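Local coordinates for glycosyl hydrolase, family 31/fibronectin type III domain protein (Clostridium perfringens, PDB 4UAP) that binds N-acetylgalactosamine as a family 32 carbohydrate-binding module, probably helping its parent glycoside hydrolase to engage galacto-configured glycans, at residues K50-F55 against D136-A141; K89-G94 against T129-H134. One frame throughout, in Å; residues are numbered along the deposited sequence.

Interaction 1 of 2, residues K50-F55 against D136-A141; sequences KGTLPF and DKNTLA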
ATOM      1  N   LYS A  50     -15.103   8.160  -9.147  1.00 16.34           N
ATOM      2  CA  LYS A  50     -13.896   7.339  -9.274  1.00 18.25           C
ATOM      3  C   LYS A  50     -12.845   7.681  -8.216  1.00 19.47           C
ATOM      4  O   LYS A  50     -12.873   8.761  -7.619  1.00 15.92           O
ATOM      5  CB  LYS A  50     -13.268   7.510 -10.656  1.00 18.32           C
ATOM      6  CG  LYS A  50     -14.171   7.190 -11.839  1.00 22.89           C
ATOM      7  CD  LYS A  50     -13.478   7.580 -13.147  1.00 24.11           C
ATOM      8  CE  LYS A  50     -14.162   6.952 -14.347  1.00 35.88           C
ATOM      9  NZ  LYS A  50     -13.326   7.057 -15.571  1.00 38.54           N
ATOM     10  N   GLY A  51     -11.918   6.755  -7.990  1.00 12.69           N
ATOM     11  CA  GLY A  51     -10.745   7.050  -7.188  1.00 11.52           C
ATOM     12  C   GLY A  51      -9.644   7.458  -8.135  1.00 15.82           C
ATOM     13  O   GLY A  51      -9.664   7.062  -9.308  1.00 12.13           O
ATOM     14  N   THR A  52      -8.675   8.233  -7.658  1.00  8.62           N
ATOM     15  CA  THR A  52      -7.576   8.650  -8.519  0.50 15.46           C
ATOM     16  C   THR A  52      -6.221   8.517  -7.837  1.00 17.92           C
ATOM     17  O   THR A  52      -6.087   8.734  -6.629  1.00 18.11           O
ATOM     18  CB  THR A  52      -7.738  10.113  -8.991  0.50 17.65           C
ATOM     19  OG1 THR A  52      -7.606  10.993  -7.871  0.50 17.51           O
ATOM     20  CG2 THR A  52      -9.097  10.323  -9.661  0.50 20.08           C
ATOM     21  N   LEU A  53      -5.222   8.136  -8.618  1.00 11.32           N
ATOM     22  CA  LEU A  53      -3.845   8.162  -8.156  1.00 11.53           C
ATOM     23  C   LEU A  53      -3.338   9.581  -8.392  1.00 15.11           C
ATOM     24  O   LEU A  53      -3.820  10.256  -9.291  1.00 14.59           O
ATOM     25  CB  LEU A  53      -3.000   7.134  -8.898  1.00 12.23           C
ATOM     26  CG  LEU A  53      -3.519   5.701  -8.767  1.00 11.27           C
ATOM     27  CD1 LEU A  53      -2.608   4.730  -9.506  1.00 10.81           C
ATOM     28  CD2 LEU A  53      -3.623   5.334  -7.285  1.00  7.04           C
ATOM     29  N   PRO A  54      -2.368  10.044  -7.591  1.00 16.24           N
ATOM     30  CA  PRO A  54      -1.688   9.295  -6.527  1.00 14.27           C
ATOM     31  C   PRO A  54      -2.583   9.048  -5.315  1.00 13.79           C
ATOM     32  O   PRO A  54      -3.412   9.889  -4.963  1.00 13.50           O
ATOM     33  CB  PRO A  54      -0.513  10.210  -6.156  1.00 11.74           C
ATOM     34  CG  PRO A  54      -1.030  11.597  -6.454  1.00 17.05           C
ATOM     35  CD  PRO A  54      -1.861  11.426  -7.707  1.00 17.59           C
ATOM     36  N   PHE A  55      -2.413   7.898  -4.678  1.00 10.91           N
ATOM     37  CA  PHE A  55      -3.189   7.586  -3.483  1.00  9.59           C
ATOM     38  C   PHE A  55      -2.260   7.394  -2.285  1.00 10.22           C
ATOM     39  O   PHE A  55      -1.375   6.542  -2.293  1.00  8.21           O
ATOM     40  CB  PHE A  55      -4.058   6.336  -3.692  1.00  8.50           C
ATOM     41  CG  PHE A  55      -4.913   6.010  -2.507  1.00 10.97           C
ATOM     42  CD1 PHE A  55      -6.006   6.810  -2.194  1.00  8.93           C
ATOM     43  CD2 PHE A  55      -4.620   4.922  -1.695  1.00  7.60           C
ATOM     44  CE1 PHE A  55      -6.795   6.534  -1.096  1.00 10.11           C
ATOM     45  CE2 PHE A  55      -5.401   4.640  -0.583  1.00  7.32           C
ATOM     46  CZ  PHE A  55      -6.494   5.449  -0.282  1.00  8.06           C
ATOM     47  N   ASP A 136      -4.460   2.230 -15.284  1.00 11.55           N
ATOM     48  CA  ASP A 136      -4.704   3.660 -15.450  1.00 12.22           C
ATOM     49  C   ASP A 136      -4.785   4.327 -14.084  1.00 15.44           C
ATOM     50  O   ASP A 136      -4.759   3.650 -13.057  1.00 10.41           O
ATOM     51  CB  ASP A 136      -5.991   3.925 -16.243  1.00 13.05           C
ATOM     52  CG  ASP A 136      -7.231   3.282 -15.610  1.00 20.41           C
ATOM     53  OD1 ASP A 136      -7.487   3.476 -14.396  1.00 15.29           O
ATOM     54  OD2 ASP A 136      -7.967   2.577 -16.339  1.00 19.77           O
ATOM     55  N   LYS A 137      -4.912   5.650 -14.079  1.00 10.28           N
ATOM     56  CA  LYS A 137      -4.845   6.406 -12.833  1.00 15.92           C
ATOM     57  C   LYS A 137      -6.106   6.257 -11.979  1.00 12.89           C
ATOM     58  O   LYS A 137      -6.172   6.802 -10.880  1.00 13.31           O
ATOM     59  CB  LYS A 137      -4.585   7.887 -13.126  1.00 13.96           C
ATOM     60  CG  LYS A 137      -5.803   8.626 -13.686  1.00 28.37           C
ATOM     61  CD  LYS A 137      -5.588  10.147 -13.662  1.00 33.71           C
ATOM     62  CE  LYS A 137      -6.884  10.906 -13.934  1.00 41.26           C
ATOM     63  NZ  LYS A 137      -7.466  10.587 -15.274  1.00 45.29           N
ATOM     64  N   ASN A 138      -7.108   5.535 -12.471  1.00 11.74           N
ATOM     65  CA  ASN A 138      -8.307   5.298 -11.664  1.00 10.42           C
ATOM     66  C   ASN A 138      -8.380   3.870 -11.134  1.00 10.29           C
ATOM     67  O   ASN A 138      -9.438   3.429 -10.680  1.00 11.06           O
ATOM     68  CB  ASN A 138      -9.580   5.602 -12.462  1.00 14.14           C
ATOM     69  CG  ASN A 138      -9.636   7.035 -12.954  1.00 18.78           C
ATOM     70  OD1 ASN A 138      -9.762   7.275 -14.144  1.00 19.68           O
ATOM     71  ND2 ASN A 138      -9.545   7.996 -12.032  1.00 15.03           N
ATOM     72  N   THR A 139      -7.258   3.159 -11.168  1.00  6.18           N
ATOM     73  CA  THR A 139      -7.247   1.751 -10.800  1.00  6.04           C
ATOM     74  C   THR A 139      -6.049   1.417  -9.909  1.00  8.94           C
ATOM     75  O   THR A 139      -4.932   1.869 -10.159  1.00  9.97           O
ATOM     76  CB  THR A 139      -7.223   0.853 -12.071  1.00  9.30           C
ATOM     77  OG1 THR A 139      -8.300   1.229 -12.945  1.00 13.38           O
ATOM     78  CG2 THR A 139      -7.357  -0.621 -11.711  1.00 10.50           C
ATOM     79  N   LEU A 140      -6.284   0.620  -8.873  1.00  6.76           N
ATOM     80  CA  LEU A 140      -5.223   0.206  -7.958  1.00  5.78           C
ATOM     81  C   LEU A 140      -5.707  -0.940  -7.093  1.00  7.89           C
ATOM     82  O   LEU A 140      -6.807  -0.874  -6.542  1.00  7.48           O
ATOM     83  CB  LEU A 140      -4.788   1.375  -7.056  1.00  6.54           C
ATOM     84  CG  LEU A 140      -3.693   1.022  -6.043  1.00  9.46           C
ATOM     85  CD1 LEU A 140      -2.362   0.773  -6.761  1.00  7.08           C
ATOM     86  CD2 LEU A 140      -3.559   2.100  -4.988  1.00  9.73           C
ATOM     87  N   ALA A 141      -4.885  -1.976  -6.960  1.00  4.61           N
ATOM     88  CA  ALA A 141      -5.188  -3.086  -6.068  1.00  5.54           C
ATOM     89  C   ALA A 141      -3.949  -3.444  -5.266  1.00  7.46           C
ATOM     90  O   ALA A 141      -2.882  -3.680  -5.829  1.00  9.05           O
ATOM     91  CB  ALA A 141      -5.686  -4.303  -6.855  1.00  5.97           C
TER
HETATM   92  O   HOH W   1     -11.155   5.116 -15.782  1.00 30.32           O
HETATM   93  O   HOH W   2     -11.831   4.481  -9.478  1.00 10.88           O
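The side chain of K50 lies over one face of the flat N138 carboxamide, with K50 CD 3.9 Å from N138 CG, while the CG of K137 flanks the opposite face. At the amide's nitrogen edge, N138 ND2 donates to G51 O at 2.9 Å with the acceptor almost in the amide plane, a nearly straight bond of 165°; T52 CG2 closes in on the same nitrogen. On the oxygen side, a water lying out of the amide plane toward K50 joins N138 OD1 to K50 NZ. Asparagine suits this place because its one short amide serves both a backbone carbonyl and a water. A second water accepts from G51 N and lies within hydrogen-bonding distance of N138 O.

Beside this polar grip, L53 N donates to K137 O at 2.8 Å. The side chain of L53 runs on to the apolar side of the contact: with CG anti to its carbonyl carbon (chi1 -58°), L53 CD2 reaches L140 CD2 at 4.0 Å, the two side chains crossing at about a right angle. A cis peptide follows, leading through P54 into strand 55-61. In the other loop, D136 OD1 accepts from T139 OG1 at 2.8 Å and also from N138 N. The latter bond makes an Asx turn inside the type I beta turn D136 to T139, in a beta-sandwich loop beside the bound N-acetylgalactosamine.

Interaction 2 of 2, residues K89-G94 against T129-H134; sequences KVKAVG and TALDSH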
ATOM      1  N   LYS A  89       4.154   1.780  -9.603  1.00  8.93           N
ATOM      2  CA  LYS A  89       5.109   2.765  -9.103  1.00  8.84           C
ATOM      3  C   LYS A  89       4.669   3.319  -7.752  1.00  8.97           C
ATOM      4  O   LYS A  89       3.501   3.635  -7.544  1.00  7.69           O
ATOM      5  CB  LYS A  89       5.272   3.905 -10.108  1.00 10.29           C
ATOM      6  CG  LYS A  89       6.338   4.929  -9.753  1.00  9.17           C
ATOM      7  CD  LYS A  89       6.500   5.880 -10.939  1.00 19.37           C
ATOM      8  CE  LYS A  89       7.271   7.131 -10.593  1.00 27.96           C
ATOM      9  NZ  LYS A  89       7.378   8.012 -11.804  1.00 36.97           N
ATOM     10  N   VAL A  90       5.620   3.451  -6.842  1.00  7.46           N
ATOM     11  CA  VAL A  90       5.304   3.802  -5.470  1.00  7.51           C
ATOM     12  C   VAL A  90       6.413   4.658  -4.912  1.00  9.87           C
ATOM     13  O   VAL A  90       7.564   4.558  -5.340  1.00  8.99           O
ATOM     14  CB  VAL A  90       5.120   2.532  -4.595  1.00 10.00           C
ATOM     15  CG1 VAL A  90       6.438   1.763  -4.460  1.00  8.88           C
ATOM     16  CG2 VAL A  90       4.516   2.868  -3.221  1.00 10.65           C
ATOM     17  N   LYS A  91       6.067   5.515  -3.965  1.00  7.31           N
ATOM     18  CA  LYS A  91       7.085   6.205  -3.197  1.00 10.51           C
ATOM     19  C   LYS A  91       6.719   6.110  -1.729  1.00  9.50           C
ATOM     20  O   LYS A  91       5.584   5.770  -1.378  1.00  8.25           O
ATOM     21  CB  LYS A  91       7.217   7.672  -3.630  1.00 12.72           C
ATOM     22  CG  LYS A  91       5.972   8.517  -3.391  1.00 11.23           C
ATOM     23  CD  LYS A  91       6.261  10.007  -3.603  1.00 14.34           C
ATOM     24  CE  LYS A  91       5.037  10.839  -3.241  1.00 22.26           C
ATOM     25  NZ  LYS A  91       5.207  12.288  -3.540  1.00 25.66           N
ATOM     26  N   ALA A  92       7.673   6.416  -0.863  1.00  7.76           N
ATOM     27  CA  ALA A  92       7.381   6.398   0.557  1.00  7.46           C
ATOM     28  C   ALA A  92       8.244   7.406   1.304  1.00  9.17           C
ATOM     29  O   ALA A  92       9.347   7.754   0.870  1.00  9.82           O
ATOM     30  CB  ALA A  92       7.579   5.001   1.124  1.00  7.63           C
ATOM     31  N   VAL A  93       7.711   7.868   2.426  1.00  8.41           N
ATOM     32  CA  VAL A  93       8.367   8.837   3.291  1.00 11.30           C
ATOM     33  C   VAL A  93       8.155   8.389   4.726  1.00 13.35           C
ATOM     34  O   VAL A  93       7.069   7.911   5.070  1.00 10.15           O
ATOM     35  CB  VAL A  93       7.796  10.254   3.101  1.00 13.09           C
ATOM     36  CG1 VAL A  93       8.467  11.233   4.054  1.00 15.02           C
ATOM     37  CG2 VAL A  93       7.968  10.708   1.655  1.00 13.50           C
ATOM     38  N   GLY A  94       9.187   8.519   5.554  1.00  7.06           N
ATOM     39  CA  GLY A  94       9.069   8.160   6.953  1.00  9.92           C
ATOM     40  C   GLY A  94       9.237   9.405   7.802  1.00 10.36           C
ATOM     41  O   GLY A  94       9.876  10.370   7.375  1.00  9.40           O
ATOM     42  N   THR A 129       2.806   6.201  -0.955  1.00  8.69           N
ATOM     43  CA  THR A 129       1.958   6.747  -1.997  1.00  9.00           C
ATOM     44  C   THR A 129       2.059   5.924  -3.270  1.00  8.63           C
ATOM     45  O   THR A 129       3.128   5.830  -3.871  1.00  8.25           O
ATOM     46  CB  THR A 129       2.315   8.213  -2.309  1.00 10.14           C
ATOM     47  OG1 THR A 129       2.330   8.963  -1.089  1.00 13.04           O
ATOM     48  CG2 THR A 129       1.273   8.811  -3.234  1.00 10.94           C
ATOM     49  N   ALA A 130       0.941   5.317  -3.659  1.00  6.77           N
ATOM     50  CA  ALA A 130       0.828   4.671  -4.960  1.00 10.74           C
ATOM     51  C   ALA A 130       0.736   5.746  -6.051  1.00  9.60           C
ATOM     52  O   ALA A 130      -0.152   6.595  -6.019  1.00  8.33           O
ATOM     53  CB  ALA A 130      -0.387   3.751  -4.990  1.00  9.14           C
ATOM     54  N   LEU A 131       1.669   5.708  -6.999  1.00 10.48           N
ATOM     55  CA  LEU A 131       1.783   6.752  -8.014  1.00  9.43           C
ATOM     56  C   LEU A 131       1.205   6.306  -9.345  1.00 12.18           C
ATOM     57  O   LEU A 131       0.681   7.115 -10.103  1.00 14.34           O
ATOM     58  CB  LEU A 131       3.246   7.159  -8.214  1.00  8.81           C
ATOM     59  CG  LEU A 131       3.969   7.649  -6.967  1.00 12.96           C
ATOM     60  CD1 LEU A 131       5.454   7.824  -7.268  1.00 11.03           C
ATOM     61  CD2 LEU A 131       3.337   8.951  -6.503  1.00 15.38           C
ATOM     62  N   ASP A 132       1.323   5.014  -9.636  1.00  9.51           N
ATOM     63  CA  ASP A 132       0.825   4.472 -10.889  1.00 11.42           C
ATOM     64  C   ASP A 132       0.403   3.019 -10.707  1.00 12.77           C
ATOM     65  O   ASP A 132       0.899   2.322  -9.812  1.00 10.08           O
ATOM     66  CB  ASP A 132       1.899   4.577 -11.974  1.00 13.00           C
ATOM     67  CG  ASP A 132       1.328   4.496 -13.372  1.00 32.38           C
ATOM     68  OD1 ASP A 132       0.107   4.726 -13.531  1.00 32.81           O
ATOM     69  OD2 ASP A 132       2.101   4.209 -14.318  1.00 34.96           O
ATOM     70  N   SER A 133      -0.529   2.575 -11.541  1.00  9.35           N
ATOM     71  CA  SER A 133      -0.878   1.160 -11.628  1.00  8.63           C
ATOM     72  C   SER A 133      -0.559   0.658 -13.041  1.00 12.14           C
ATOM     73  O   SER A 133      -0.128   1.429 -13.892  1.00 10.54           O
ATOM     74  CB  SER A 133      -2.352   0.936 -11.313  1.00  9.83           C
ATOM     75  OG  SER A 133      -3.153   1.333 -12.414  1.00 11.41           O
ATOM     76  N   HIS A 134      -0.771  -0.629 -13.287  1.00  9.50           N
ATOM     77  CA  HIS A 134      -0.542  -1.187 -14.616  1.00 11.75           C
ATOM     78  C   HIS A 134      -1.692  -0.953 -15.578  1.00 15.64           C
ATOM     79  O   HIS A 134      -1.669  -1.456 -16.699  1.00 14.30           O
ATOM     80  CB  HIS A 134      -0.257  -2.684 -14.519  1.00 10.00           C
ATOM     81  CG  HIS A 134       1.105  -2.986 -13.986  1.00 10.95           C
ATOM     82  ND1 HIS A 134       1.355  -3.157 -12.643  1.00 14.66           N
ATOM     83  CD2 HIS A 134       2.303  -3.090 -14.611  1.00 13.90           C
ATOM     84  CE1 HIS A 134       2.646  -3.378 -12.462  1.00  9.27           C
ATOM     85  NE2 HIS A 134       3.242  -3.344 -13.641  1.00 17.86           N
TER
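A classic beta bulge interrupts this antiparallel pairing of the beta-sandwich: on one strand two residues, L131 and D132, stand opposite one, K89, on the other. K89 O receives two backbone N-H groups. L131 N comes to 2.8 Å, tilted 30° from the carbonyl plane, and D132 N bonds more weakly. The return bond from K89 N to D132 O, 3.3 Å long, is also weak. The extra residue shifts the register by one, so that V90 meets A130 as a non-hydrogen-bonded pair, and K91 meets T129 as a hydrogen-bonded one, joined by a bond in each direction between their backbones.

The two faces of the sheet differ in chemistry. V90 and A130 point inward; V90, like A92 further along, packs on Y116 of strand 113-118 in the other sheet, where small or branched apolar side chains fit. On the other face, K89 and K91 lay their aliphatic stems over the strand and carry their ammonium groups outward; T129, buried there, is covered by K91 and by P54. K89 NZ makes a long, weak ion pair with E105 on the neighbouring strand 99-106.

L131 is placed by the bulge between the two lysine stems. Its CD1 rests 3.9 Å from K89 CE, the side chains crossing at a slant, and its CD2 approaches the stem of K91. That lysine starts with CG tucked between its own backbone N and carbonyl carbon (chi1 63°), which lays its stem alongside T129, bringing K91 CG to 3.8 Å from T129 CB.

Strand 125-133 and the loop after it tie the contacts together, since that strand enters interaction 2 and its loop supplies D136-A141 to interaction 1. Interaction 2 lies closer to the centre of the chain and relies on backbone bonds between neighbouring strands; interaction 1, at a loop end of the sandwich near the sugar, depends more on a side-chain amide and waters. Both mix buried residues with a lysine-bearing, solvent-facing side. They meet directly: F55 N probably bonds to A130 O, flanking strand 125-133 on the side away from K89-G94, and L140 CD2 packs on A130 CB, 3.6 Å away, carrying the apolar interior from the strands into the loops.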